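Local structure of methanol--corrinoid protein co-methyltransferase (Methanosarcina barkeri, 2I2X) at residues M304-V315 with W329-M340; E16-Y24 with E33-P41. The protein catalyses the transfer of the methyl group of methanol to the cob(I)amide carried by its partner MtaC, in the methanol pathway of methanogenesis. All blocks are in the same frame, centred on the assembly; numbering follows the deposited sequence.

How the contacts relate
Contacts 1 and 2 touch where an early and a late strand of the TIM barrel lie side by side. Contact 2 (16-24 with 33-41) comes first along the chain and closes before contact 1 (304-315 with 329-340) opens; their centres are about 13 Å apart. Strands 40-43 and 309-311 are parallel neighbours in the TIM-barrel sheet, and W310 N lies 3.0 Å from I40 O in a probable hydrogen bond. C307 O makes another with G20 N, while T39 OG1 packs on C337 CB of helix 325-345. The N-terminal segments are thereby fastened to a late barrel strand and its helix.

Contact 1 of 2, residues M304-V315 with W329-M340; sequences MQCCDCWSNESV and WSETLAYDCALM. With K (potassium ion), chain S.
W310 reaches from strand 309-311 to helix 325-345, where its indole N-H meets D336. Its CG stands anti to the backbone N (chi1 -177°), which carries the ring away from the sheet among helix side chains. CB rests against C337 SG at 3.9 Å. Farther out, L333 CD2 lies over one face of the five-membered ring, 4.1 Å from its centroid, in a CH-pi contact; M304 CG covers part of the opposite face, near the rim. CD1 touches D336 CB at 3.4 Å. Then NE1 donates to D336 OD2 at 2.8 Å, nearly straight at 169°; the oxygen lies in the ring plane, the donor on its anti side, 27° out of the carboxylate plane. Replacing W310 with a phenylalanine would probably keep some of the packing but leave D336 OD2 without its indole donor. V315 CG2 approaches W329 NE1 obliquely at 4.1 Å, and E313 OE1 binds the potassium ion at 3.2 Å together with E86 and E164. Buried OD2 has a second partner, T290 OG1, and OD1 forms a salt bridge with K289 NZ of the second MtaB subunit; the charge is probably well balanced, and D336 ties strand, helix and subunit together.

Contact 2 of 2, residues E16-Y24 with E33-P41; sequences EMTFGVSKY and EIGAGYTIP
T39 lays its methyl group against the backbone of G20 while S22 brings its hydroxyl up to G35, two small side chains fitting against glycines from opposite segments. CG2 of T39 is anti to its own carbonyl carbon, which sets it 3.6 Å from G20 N and 4.2 Å from F19 CB. The F19 ring meets this methyl only obliquely and packs on helix 349-361 and on M340. S22 OG sits 3.3 Å from G35 CA, just where a side chain on that residue would have to go, and one on G20 would sit tightly against the backbone of Y38 and T39. V21 and A36 form an antiparallel non-hydrogen-bonded pair whose side chains diverge, so the hydrogen bonds across the pair are made by the main chains: S22 N donates to G35 O at 2.9 Å and 171°, and on the other side G37 N donates to G20 O at 2.7 Å and a more bent 148°. All three glycines have positive phi, which favours glycine, and a CB on G37 would jam against the preceding carbonyl O. One short antiparallel bridge, flanked by two backbone hydrogen bonds and three glycines, leads into strand 40-43, the first strand of the TIM barrel.

Contact 1 of 2, residues M304-V315 with W329-M340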
loop_
_atom_site.group_PDB
_atom_site.type_symbol
_atom_site.label_atom_id
_atom_site.label_comp_id
_atom_site.label_asym_id
_atom_site.label_seq_id
_atom_site.Cartn_x
_atom_site.Cartn_y
_atom_site.Cartn_z
ATOM N N MET A 304 14.185 11.125 1.514
ATOM C CA MET A 304 14.204 10.856 2.951
ATOM C C MET A 304 15.444 11.505 3.555
ATOM O O MET A 304 15.526 11.717 4.784
ATOM C CB MET A 304 14.241 9.336 3.266
ATOM C CG MET A 304 12.937 8.542 3.052
ATOM S SD MET A 304 12.884 6.764 3.535
ATOM C CE MET A 304 13.845 6.155 2.183
ATOM N N GLN A 305 16.393 11.827 2.676
ATOM C CA GLN A 305 17.760 12.181 3.043
ATOM C C GLN A 305 17.804 13.185 4.202
ATOM O O GLN A 305 18.704 13.137 5.031
ATOM C CB GLN A 305 18.481 12.739 1.809
ATOM C CG GLN A 305 17.936 14.115 1.365
ATOM C CD GLN A 305 18.326 14.527 -0.043
ATOM O OE1 GLN A 305 19.380 14.168 -0.561
ATOM N NE2 GLN A 305 17.471 15.327 -0.658
ATOM N N CYS A 306 16.844 14.113 4.218
ATOM C CA CYS A 306 16.756 15.117 5.253
ATOM C C CYS A 306 15.328 15.402 5.685
ATOM O O CYS A 306 15.060 16.485 6.182
ATOM C CB CYS A 306 17.409 16.420 4.809
ATOM S SG CYS A 306 19.149 16.288 4.327
ATOM N N CYS A 307 14.407 14.464 5.523
ATOM C CA CYS A 307 13.043 14.724 5.941
ATOM C C CYS A 307 12.937 14.817 7.460
ATOM O O CYS A 307 13.766 14.292 8.162
ATOM C CB CYS A 307 12.101 13.639 5.431
ATOM S SG CYS A 307 12.391 12.012 6.183
ATOM N N ASP A 308 11.896 15.479 7.951
ATOM C CA ASP A 308 11.576 15.463 9.366
ATOM C C ASP A 308 10.324 14.639 9.590
ATOM O O ASP A 308 10.223 13.898 10.587
ATOM C CB ASP A 308 11.436 16.879 9.915
ATOM C CG ASP A 308 12.736 17.684 9.757
ATOM O OD1 ASP A 308 13.586 17.641 10.689
ATOM O OD2 ASP A 308 12.926 18.327 8.687
ATOM N N CYS A 309 9.372 14.752 8.663
ATOM C CA CYS A 309 8.187 13.882 8.667
ATOM C C CYS A 309 8.088 13.173 7.329
ATOM O O CYS A 309 8.631 13.647 6.332
ATOM C CB CYS A 309 6.919 14.664 9.019
ATOM S SG CYS A 309 7.200 15.777 10.441
ATOM N N TRP A 310 7.425 12.025 7.319
ATOM C CA TRP A 310 7.464 11.117 6.175
ATOM C C TRP A 310 6.042 10.686 5.914
ATOM O O TRP A 310 5.388 10.108 6.796
ATOM C CB TRP A 310 8.353 9.942 6.511
ATOM C CG TRP A 310 8.597 8.896 5.451
ATOM C CD1 TRP A 310 8.464 7.540 5.613
ATOM C CD2 TRP A 310 9.073 9.096 4.114
ATOM N NE1 TRP A 310 8.810 6.885 4.458
ATOM C CE2 TRP A 310 9.202 7.810 3.522
ATOM C CE3 TRP A 310 9.407 10.228 3.356
ATOM C CZ2 TRP A 310 9.646 7.622 2.197
ATOM C CZ3 TRP A 310 9.855 10.046 2.038
ATOM C CH2 TRP A 310 9.967 8.744 1.473
ATOM N N SER A 311 5.566 11.020 4.710
ATOM C CA SER A 311 4.179 10.868 4.341
ATOM C C SER A 311 3.888 9.896 3.156
ATOM O O SER A 311 4.757 9.650 2.324
ATOM C CB SER A 311 3.640 12.261 4.033
ATOM O OG SER A 311 2.443 12.208 3.270
ATOM N N ASN A 312 2.651 9.386 3.099
ATOM C CA ASN A 312 2.163 8.532 1.996
ATOM C C ASN A 312 1.325 9.314 1.002
ATOM O O ASN A 312 0.707 8.722 0.099
ATOM C CB ASN A 312 1.269 7.403 2.542
ATOM C CG ASN A 312 -0.028 7.946 3.110
ATOM O OD1 ASN A 312 0.007 8.824 3.958
ATOM N ND2 ASN A 312 -1.177 7.463 2.614
ATOM N N GLU A 313 1.263 10.640 1.213
ATOM C CA GLU A 313 0.633 11.614 0.304
ATOM C C GLU A 313 -0.879 11.524 0.363
ATOM O O GLU A 313 -1.550 12.462 0.774
ATOM C CB GLU A 313 1.155 11.473 -1.130
ATOM C CG GLU A 313 0.440 12.322 -2.178
ATOM C CD GLU A 313 0.451 13.831 -1.884
ATOM O OE1 GLU A 313 -0.335 14.548 -2.550
ATOM O OE2 GLU A 313 1.229 14.307 -1.010
ATOM N N SER A 314 -1.414 10.375 -0.031
ATOM C CA SER A 314 -2.839 10.143 0.020
ATOM C C SER A 314 -3.201 8.725 -0.417
ATOM O O SER A 314 -2.528 8.124 -1.262
ATOM C CB SER A 314 -3.563 11.125 -0.882
ATOM O OG SER A 314 -4.923 11.139 -0.495
ATOM N N VAL A 315 -4.283 8.213 0.147
ATOM C CA VAL A 315 -4.849 6.948 -0.261
ATOM C C VAL A 315 -6.326 6.988 0.123
ATOM O O VAL A 315 -6.695 7.600 1.144
ATOM C CB VAL A 315 -4.141 5.776 0.464
ATOM C CG1 VAL A 315 -4.394 5.833 2.012
ATOM C CG2 VAL A 315 -4.521 4.396 -0.152
ATOM N N TRP A 329 -0.506 1.645 5.299
ATOM C CA TRP A 329 0.463 2.663 4.934
ATOM C C TRP A 329 1.067 3.344 6.149
ATOM O O TRP A 329 2.257 3.668 6.113
ATOM C CB TRP A 329 -0.087 3.655 3.928
ATOM C CG TRP A 329 -0.320 3.046 2.588
ATOM C CD1 TRP A 329 -1.513 2.537 2.101
ATOM C CD2 TRP A 329 0.649 2.844 1.560
ATOM N NE1 TRP A 329 -1.326 2.047 0.832
ATOM C CE2 TRP A 329 -0.014 2.222 0.476
ATOM C CE3 TRP A 329 2.009 3.111 1.455
ATOM C CZ2 TRP A 329 0.638 1.868 -0.697
ATOM C CZ3 TRP A 329 2.675 2.768 0.271
ATOM C CH2 TRP A 329 1.982 2.146 -0.789
ATOM N N SER A 330 0.311 3.505 7.233
ATOM C CA SER A 330 0.922 4.080 8.439
ATOM C C SER A 330 2.001 3.179 9.007
ATOM O O SER A 330 3.046 3.662 9.458
ATOM C CB SER A 330 -0.101 4.495 9.523
ATOM O OG SER A 330 -1.003 3.443 9.850
ATOM N N GLU A 331 1.762 1.871 8.979
ATOM C CA GLU A 331 2.760 0.908 9.464
ATOM C C GLU A 331 4.081 0.985 8.658
ATOM O O GLU A 331 5.161 1.045 9.257
ATOM C CB GLU A 331 2.184 -0.528 9.551
ATOM C CG GLU A 331 3.249 -1.656 9.858
ATOM C CD GLU A 331 2.673 -2.963 10.402
ATOM O OE1 GLU A 331 1.561 -2.947 10.979
ATOM O OE2 GLU A 331 3.337 -4.023 10.264
ATOM N N THR A 332 3.999 1.018 7.327
ATOM C CA THR A 332 5.191 1.198 6.485
ATOM C C THR A 332 5.909 2.550 6.787
ATOM O O THR A 332 7.133 2.595 6.991
ATOM C CB THR A 332 4.826 1.068 4.991
ATOM O OG1 THR A 332 3.970 -0.074 4.781
ATOM C CG2 THR A 332 6.043 0.913 4.166
ATOM N N LEU A 333 5.152 3.645 6.848
ATOM C CA LEU A 333 5.742 4.927 7.182
ATOM C C LEU A 333 6.452 4.866 8.521
ATOM O O LEU A 333 7.626 5.259 8.640
ATOM C CB LEU A 333 4.681 6.048 7.239
ATOM C CG LEU A 333 3.948 6.403 5.955
ATOM C CD1 LEU A 333 2.783 7.224 6.258
ATOM C CD2 LEU A 333 4.866 7.090 4.924
ATOM N N ALA A 334 5.759 4.353 9.531
ATOM C CA ALA A 334 6.349 4.324 10.862
ATOM C C ALA A 334 7.610 3.460 10.906
ATOM O O ALA A 334 8.555 3.759 11.644
ATOM C CB ALA A 334 5.345 3.863 11.890
ATOM N N TYR A 335 7.636 2.400 10.111
ATOM C CA TYR A 335 8.816 1.569 10.083
ATOM C C TYR A 335 9.962 2.286 9.364
ATOM O O TYR A 335 11.115 2.198 9.783
ATOM C CB TYR A 335 8.494 0.225 9.421
ATOM C CG TYR A 335 8.108 -0.896 10.369
ATOM C CD1 TYR A 335 8.969 -1.297 11.400
ATOM C CD2 TYR A 335 6.907 -1.582 10.214
ATOM C CE1 TYR A 335 8.642 -2.334 12.261
ATOM C CE2 TYR A 335 6.565 -2.622 11.077
ATOM C CZ TYR A 335 7.432 -2.993 12.109
ATOM O OH TYR A 335 7.112 -4.064 12.946
ATOM N N ASP A 336 9.647 2.999 8.274
ATOM C CA ASP A 336 10.649 3.807 7.567
ATOM C C ASP A 336 11.235 4.779 8.570
ATOM O O ASP A 336 12.442 4.980 8.594
ATOM C CB ASP A 336 10.052 4.587 6.382
ATOM C CG ASP A 336 9.696 3.702 5.210
ATOM O OD1 ASP A 336 10.294 2.625 5.076
ATOM O OD2 ASP A 336 8.795 4.064 4.424
ATOM N N CYS A 337 10.380 5.368 9.408
ATOM C CA CYS A 337 10.873 6.271 10.432
ATOM C C CYS A 337 11.736 5.540 11.447
ATOM O O CYS A 337 12.769 6.071 11.868
ATOM C CB CYS A 337 9.745 7.069 11.101
ATOM S SG CYS A 337 8.956 8.366 9.995
ATOM N N ALA A 338 11.359 4.319 11.823
ATOM C CA ALA A 338 12.102 3.610 12.857
ATOM C C ALA A 338 13.573 3.339 12.437
ATOM O O ALA A 338 14.499 3.435 13.257
ATOM C CB ALA A 338 11.371 2.320 13.304
ATOM N N LEU A 339 13.775 3.079 11.155
ATOM C CA LEU A 339 15.099 2.864 10.569
ATOM C C LEU A 339 15.905 4.132 10.697
ATOM O O LEU A 339 17.070 4.143 11.159
ATOM C CB LEU A 339 14.967 2.466 9.082
ATOM C CG LEU A 339 16.287 2.132 8.382
ATOM C CD1 LEU A 339 16.930 0.866 9.007
ATOM C CD2 LEU A 339 16.126 2.016 6.837
ATOM N N MET A 340 15.274 5.229 10.307
ATOM C CA MET A 340 15.948 6.508 10.363
ATOM C C MET A 340 16.281 6.795 11.819
ATOM O O MET A 340 17.411 7.160 12.107
ATOM C CB MET A 340 15.112 7.612 9.709
ATOM C CG MET A 340 15.231 7.638 8.165
ATOM S SD MET A 340 14.274 8.988 7.420
ATOM C CE MET A 340 12.577 8.399 7.586
HETATM K K K S . -2.168 16.920 -1.560
#

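Contact 2 of 2, residues E16-Y24 with E33-P41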
loop_
_atom_site.group_PDB
_atom_site.type_symbol
_atom_site.label_atom_id
_atom_site.label_comp_id
_atom_site.label_asym_id
_atom_site.label_seq_id
_atom_site.Cartn_x
_atom_site.Cartn_y
_atom_site.Cartn_z
ATOM N N GLU A 16 25.899 19.437 6.922
ATOM C CA GLU A 16 25.314 19.660 8.248
ATOM C C GLU A 16 23.855 19.196 8.282
ATOM O O GLU A 16 23.259 19.017 9.374
ATOM C CB GLU A 16 25.338 21.163 8.612
ATOM C CG GLU A 16 26.566 21.653 9.367
ATOM C CD GLU A 16 26.623 23.192 9.582
ATOM O OE1 GLU A 16 25.672 23.946 9.215
ATOM O OE2 GLU A 16 27.666 23.648 10.135
ATOM N N MET A 17 23.262 19.064 7.096
ATOM C CA MET A 17 21.881 18.621 6.981
ATOM C C MET A 17 21.720 17.096 7.198
ATOM O O MET A 17 22.542 16.269 6.749
ATOM C CB MET A 17 21.313 19.034 5.636
ATOM C CG MET A 17 21.294 20.568 5.416
ATOM S SD MET A 17 20.697 20.990 3.771
ATOM C CE MET A 17 18.965 20.857 4.120
ATOM N N THR A 18 20.652 16.748 7.899
ATOM C CA THR A 18 20.345 15.377 8.155
ATOM C C THR A 18 18.835 15.234 8.344
ATOM O O THR A 18 18.102 16.246 8.412
ATOM C CB THR A 18 21.163 14.819 9.360
ATOM O OG1 THR A 18 21.260 13.403 9.241
ATOM C CG2 THR A 18 20.526 15.160 10.713
ATOM N N PHE A 19 18.371 13.981 8.427
ATOM C CA PHE A 19 16.956 13.737 8.663
ATOM C C PHE A 19 16.588 13.763 10.167
ATOM O O PHE A 19 17.450 13.521 11.022
ATOM C CB PHE A 19 16.510 12.466 7.958
ATOM C CG PHE A 19 17.372 11.236 8.254
ATOM C CD1 PHE A 19 18.041 10.587 7.226
ATOM C CD2 PHE A 19 17.441 10.702 9.535
ATOM C CE1 PHE A 19 18.807 9.422 7.478
ATOM C CE2 PHE A 19 18.192 9.572 9.797
ATOM C CZ PHE A 19 18.886 8.909 8.766
ATOM N N GLY A 20 15.341 14.110 10.482
ATOM C CA GLY A 20 14.860 14.156 11.863
ATOM C C GLY A 20 15.429 15.261 12.741
ATOM O O GLY A 20 15.046 15.431 13.931
ATOM N N VAL A 21 16.377 16.005 12.185
ATOM C CA VAL A 21 16.788 17.209 12.881
ATOM C C VAL A 21 16.756 18.466 12.035
ATOM O O VAL A 21 17.168 18.508 10.875
ATOM C CB VAL A 21 18.113 17.042 13.795
ATOM C CG1 VAL A 21 18.737 15.680 13.683
ATOM C CG2 VAL A 21 19.110 18.175 13.608
ATOM N N SER A 22 16.219 19.498 12.636
ATOM C CA SER A 22 16.371 20.791 12.027
ATOM C C SER A 22 16.861 21.783 13.058
ATOM O O SER A 22 16.709 21.570 14.271
ATOM C CB SER A 22 15.095 21.218 11.319
ATOM O OG SER A 22 13.977 20.908 12.112
ATOM N N LYS A 23 17.498 22.839 12.556
ATOM C CA LYS A 23 18.047 23.884 13.405
ATOM C C LYS A 23 16.980 24.513 14.305
ATOM O O LYS A 23 17.253 24.818 15.453
ATOM C CB LYS A 23 18.728 24.945 12.551
ATOM C CG LYS A 23 19.469 25.999 13.374
ATOM C CD LYS A 23 20.165 27.055 12.502
ATOM C CE LYS A 23 21.233 27.774 13.310
ATOM N NZ LYS A 23 21.480 29.117 12.788
ATOM N N TYR A 24 15.776 24.696 13.774
ATOM C CA TYR A 24 14.692 25.339 14.518
ATOM C C TYR A 24 13.497 24.416 14.746
ATOM O O TYR A 24 12.505 24.506 14.022
ATOM C CB TYR A 24 14.222 26.596 13.787
ATOM C CG TYR A 24 15.343 27.570 13.550
ATOM C CD1 TYR A 24 15.850 28.336 14.609
ATOM C CD2 TYR A 24 15.890 27.743 12.269
ATOM C CE1 TYR A 24 16.878 29.235 14.403
ATOM C CE2 TYR A 24 16.920 28.646 12.048
ATOM C CZ TYR A 24 17.407 29.385 13.124
ATOM O OH TYR A 24 18.431 30.260 12.961
ATOM N N GLU A 33 7.322 16.680 19.025
ATOM C CA GLU A 33 8.325 17.634 18.589
ATOM C C GLU A 33 8.882 17.250 17.241
ATOM O O GLU A 33 9.121 16.066 16.958
ATOM C CB GLU A 33 9.427 17.788 19.618
ATOM C CG GLU A 33 8.968 18.408 20.961
ATOM C CD GLU A 33 10.120 18.535 21.938
ATOM O OE1 GLU A 33 11.209 18.031 21.603
ATOM O OE2 GLU A 33 9.952 19.141 23.029
ATOM N N ILE A 34 9.045 18.269 16.399
ATOM C CA ILE A 34 9.368 18.068 14.993
ATOM C C ILE A 34 10.700 18.706 14.669
ATOM O O ILE A 34 10.897 19.888 14.951
ATOM C CB ILE A 34 8.254 18.630 14.089
ATOM C CG1 ILE A 34 6.901 18.153 14.592
ATOM C CG2 ILE A 34 8.494 18.228 12.630
ATOM C CD1 ILE A 34 5.733 18.855 13.992
ATOM N N GLY A 35 11.605 17.915 14.085
ATOM C CA GLY A 35 12.971 18.327 13.818
ATOM C C GLY A 35 13.799 18.295 15.081
ATOM O O GLY A 35 14.869 18.903 15.152
ATOM N N ALA A 36 13.322 17.549 16.071
ATOM C CA ALA A 36 13.948 17.467 17.395
ATOM C C ALA A 36 14.834 16.223 17.659
ATOM O O ALA A 36 15.091 15.878 18.813
ATOM C CB ALA A 36 12.842 17.558 18.489
ATOM N N GLY A 37 15.326 15.554 16.630
ATOM C CA GLY A 37 16.108 14.350 16.904
ATOM C C GLY A 37 15.322 13.062 16.629
ATOM O O GLY A 37 15.717 12.024 17.083
ATOM N N TYR A 38 14.195 13.142 15.905
ATOM C CA TYR A 38 13.500 11.941 15.425
ATOM C C TYR A 38 12.534 12.226 14.265
ATOM O O TYR A 38 11.812 13.224 14.300
ATOM C CB TYR A 38 12.766 11.194 16.553
ATOM C CG TYR A 38 11.690 11.967 17.284
ATOM C CD1 TYR A 38 11.981 12.698 18.440
ATOM C CD2 TYR A 38 10.382 11.948 16.831
ATOM C CE1 TYR A 38 10.973 13.395 19.127
ATOM C CE2 TYR A 38 9.361 12.633 17.505
ATOM C CZ TYR A 38 9.659 13.353 18.656
ATOM O OH TYR A 38 8.613 13.983 19.327
ATOM N N THR A 39 12.518 11.338 13.271
ATOM C CA THR A 39 11.566 11.448 12.173
ATOM C C THR A 39 10.189 10.977 12.631
ATOM O O THR A 39 10.083 10.143 13.532
ATOM C CB THR A 39 12.015 10.624 10.956
ATOM O OG1 THR A 39 12.171 9.246 11.342
ATOM C CG2 THR A 39 13.342 11.162 10.387
ATOM N N ILE A 40 9.136 11.514 12.024
ATOM C CA ILE A 40 7.765 11.165 12.415
ATOM C C ILE A 40 6.932 10.787 11.197
ATOM O O ILE A 40 6.940 11.519 10.196
ATOM C CB ILE A 40 7.049 12.332 13.087
ATOM C CG1 ILE A 40 7.804 12.814 14.322
ATOM C CG2 ILE A 40 5.663 11.928 13.501
ATOM C CD1 ILE A 40 7.608 14.301 14.551
ATOM N N PRO A 41 6.199 9.649 11.274
ATOM C CA PRO A 41 5.319 9.345 10.140
ATOM C C PRO A 41 4.117 10.277 10.120
ATOM O O PRO A 41 3.601 10.648 11.171
ATOM C CB PRO A 41 4.895 7.890 10.403
ATOM C CG PRO A 41 4.987 7.734 11.902
ATOM C CD PRO A 41 6.123 8.626 12.338
#